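Local structure of NADH dehydrogenase (Methanothermobacter marburgensis, 4R81) at residues F18-L23 with V39-R44. The protein probably oxidises NAD(P)H and passes the electrons to quinones, using bound flavin mononucleotide in a flavodoxin-like fold. Residues are numbered along the deposited sequence; the frame is centred on the assembly and turned at random. Where two conformers were deposited one is given.
Sequences FSREVL and VGDLYR. With FMN (flavin mononucleotide), chain E.
R20 reaches from the first turn of helix 18-32 to D41 at the end of strand 36-41. The two side chains cross at about a right angle. R20 NH1 donates to D41 OD2 over 2.8 Å in a nearly straight bond (168°), forming a salt bridge. The oxygen sits at the edge of the guanidinium, close to its plane. NH1 comes in on the syn side of OD2, somewhat out of the carboxylate plane; the guanidinium and carboxylate planes are turned 40° apart. R20 is bent at chi2 (84°) and chi3, and this carries its end across to the strand.

A water supplies a second link. It accepts from R20 NH2 at 3.0 Å and donates to D41 OD1 at 2.7 Å. OD1 also accepts from the backbone N of R44, 3.3 Å away, above the carboxylate plane. This Asx motif ties the carboxylate to the turn that follows the strand. With an alanine in place of D41, R20 NH1 would probably lose its charged mate, and the R44 N-H and the water their side-chain acceptor.

One turn further along the helix, L23 and V39 meet tip to tip. Each methyl of L23 meets one of V39, CD2 on CG1 and CD1 on CG2, both pairs at 4.1 Å, an apolar contact beside the salt bridge.

At the start of the helix, the backbone N atoms of F18 and S19 grip two phosphate oxygens of FMN. S19 OG adds a bond to O2P (2.7 Å). R20 NH2 also bonds to S14 O before the helix. The contact joins this helix to the second strand of a beta-alpha-beta unit of the flavodoxin-like fold, outermost within this chain. On the first strand, 5-10, L23 touches I8, while S19, R20 and D41 touch F10.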
# COMPACT_ATOMS: atom_id res chain seq x y z
N PHE A 18 4.15 16.16 11.11
CA PHE A 18 4.18 15.48 12.39
C PHE A 18 5.11 14.27 12.33
O PHE A 18 5.82 13.99 13.30
CB PHE A 18 2.78 15.08 12.83
CG PHE A 18 2.74 14.38 14.16
CD1 PHE A 18 3.12 15.04 15.32
CD2 PHE A 18 2.32 13.07 14.24
CE1 PHE A 18 3.08 14.39 16.56
CE2 PHE A 18 2.28 12.41 15.46
CZ PHE A 18 2.65 13.07 16.62
N SER A 19 5.13 13.59 11.19
CA SER A 19 5.98 12.40 11.05
C SER A 19 7.45 12.74 11.28
O SER A 19 8.20 11.95 11.87
CB SER A 19 5.78 11.77 9.67
OG SER A 19 4.52 11.12 9.59
N ARG A 20 7.86 13.93 10.84
CA ARG A 20 9.23 14.39 11.07
C ARG A 20 9.52 14.57 12.57
O ARG A 20 10.60 14.23 13.04
CB ARG A 20 9.48 15.70 10.31
CG ARG A 20 10.90 16.22 10.44
CD ARG A 20 11.81 15.55 9.44
NE ARG A 20 11.32 15.72 8.07
CZ ARG A 20 11.90 15.18 7.00
NH1 ARG A 20 12.99 14.44 7.15
NH2 ARG A 20 11.39 15.37 5.79
N GLU A 21 8.54 15.08 13.31
CA GLU A 21 8.69 15.22 14.76
C GLU A 21 8.72 13.85 15.42
O GLU A 21 9.41 13.65 16.43
CB GLU A 21 7.56 16.07 15.34
CG GLU A 21 7.46 17.45 14.71
CD GLU A 21 6.37 18.29 15.34
OE1 GLU A 21 6.52 18.64 16.53
OE2 GLU A 21 5.37 18.58 14.67
N VAL A 22 7.97 12.90 14.86
CA VAL A 22 7.97 11.53 15.34
C VAL A 22 9.36 10.92 15.17
O VAL A 22 9.86 10.26 16.08
CB VAL A 22 6.90 10.68 14.63
CG1 VAL A 22 7.10 9.19 14.91
CG2 VAL A 22 5.52 11.14 15.07
N LEU A 23 9.98 11.17 14.02
CA LEU A 23 11.35 10.72 13.79
C LEU A 23 12.29 11.33 14.83
O LEU A 23 13.13 10.63 15.40
CB LEU A 23 11.81 11.11 12.38
CG LEU A 23 13.27 10.83 12.01
CD1 LEU A 23 13.56 9.33 12.06
CD2 LEU A 23 13.59 11.39 10.63
N VAL A 39 19.16 7.07 9.08
CA VAL A 39 17.85 7.36 8.50
C VAL A 39 17.87 7.28 6.98
O VAL A 39 18.69 7.93 6.33
CB VAL A 39 17.32 8.75 8.92
CG1 VAL A 39 15.94 8.99 8.31
CG2 VAL A 39 17.27 8.85 10.44
N GLY A 40 16.96 6.47 6.44
CA GLY A 40 16.71 6.45 5.01
C GLY A 40 15.47 7.27 4.73
O GLY A 40 14.35 6.79 4.86
N ASP A 41 15.67 8.54 4.37
CA ASP A 41 14.59 9.47 4.06
C ASP A 41 14.27 9.27 2.59
O ASP A 41 14.92 9.86 1.71
CB ASP A 41 15.05 10.91 4.35
CG ASP A 41 13.93 11.95 4.19
OD1 ASP A 41 13.03 11.77 3.36
OD2 ASP A 41 13.97 12.98 4.91
N LEU A 42 13.30 8.40 2.32
CA LEU A 42 13.06 7.92 0.96
C LEU A 42 12.76 9.03 -0.04
O LEU A 42 13.19 8.95 -1.19
CB LEU A 42 11.94 6.87 0.95
CG LEU A 42 12.23 5.58 1.73
CD1 LEU A 42 11.06 4.62 1.63
CD2 LEU A 42 13.50 4.91 1.23
N TYR A 43 12.03 10.06 0.39
CA TYR A 43 11.75 11.19 -0.50
C TYR A 43 13.02 11.99 -0.81
O TYR A 43 13.27 12.33 -1.97
CB TYR A 43 10.67 12.10 0.07
CG TYR A 43 9.26 11.75 -0.33
CD1 TYR A 43 8.66 12.35 -1.44
CD2 TYR A 43 8.51 10.84 0.40
CE1 TYR A 43 7.36 12.04 -1.81
CE2 TYR A 43 7.21 10.53 0.04
CZ TYR A 43 6.64 11.14 -1.06
OH TYR A 43 5.35 10.85 -1.42
N ARG A 44 13.81 12.27 0.22
CA ARG A 44 15.09 12.97 0.05
C ARG A 44 16.03 12.20 -0.86
O ARG A 44 16.81 12.78 -1.59
CB ARG A 44 15.80 13.17 1.39
CG ARG A 44 15.38 14.39 2.16
CD ARG A 44 16.52 14.89 3.05
NE ARG A 44 17.30 15.92 2.38
CZ ARG A 44 18.56 15.78 1.95
NH1 ARG A 44 19.22 14.64 2.14
NH2 ARG A 44 19.16 16.80 1.35
N1 FMN E . -5.83 9.07 8.36
C2 FMN E . -6.43 7.88 8.72
O2 FMN E . -6.71 7.67 9.90
N3 FMN E . -6.71 6.92 7.77
C4 FMN E . -6.39 7.14 6.45
O4 FMN E . -6.64 6.26 5.63
C4A FMN E . -5.79 8.34 6.07
N5 FMN E . -5.48 8.59 4.75
C5A FMN E . -4.87 9.78 4.39
C6 FMN E . -4.54 10.02 3.06
C7 FMN E . -3.93 11.21 2.69
C7M FMN E . -3.56 11.46 1.26
C8 FMN E . -3.65 12.18 3.66
C8M FMN E . -3.00 13.48 3.27
C9 FMN E . -3.99 11.93 4.98
C9A FMN E . -4.59 10.74 5.36
N10 FMN E . -4.93 10.49 6.68
C10 FMN E . -5.51 9.30 7.04
C1' FMN E . -4.62 11.48 7.75
C2' FMN E . -3.11 11.34 8.00
O2' FMN E . -2.77 10.09 8.58
C3' FMN E . -2.57 12.51 8.81
O3' FMN E . -2.60 13.63 7.94
C4' FMN E . -1.15 12.25 9.27
O4' FMN E . -1.09 11.22 10.23
C5' FMN E . -0.51 13.50 9.86
O5' FMN E . 0.87 13.23 9.97
P FMN E . 1.89 14.06 9.05
O1P FMN E . 1.83 15.50 9.49
O2P FMN E . 3.29 13.52 9.23
O3P FMN E . 1.43 13.96 7.61
O HOH W 1 11.37 13.91 3.22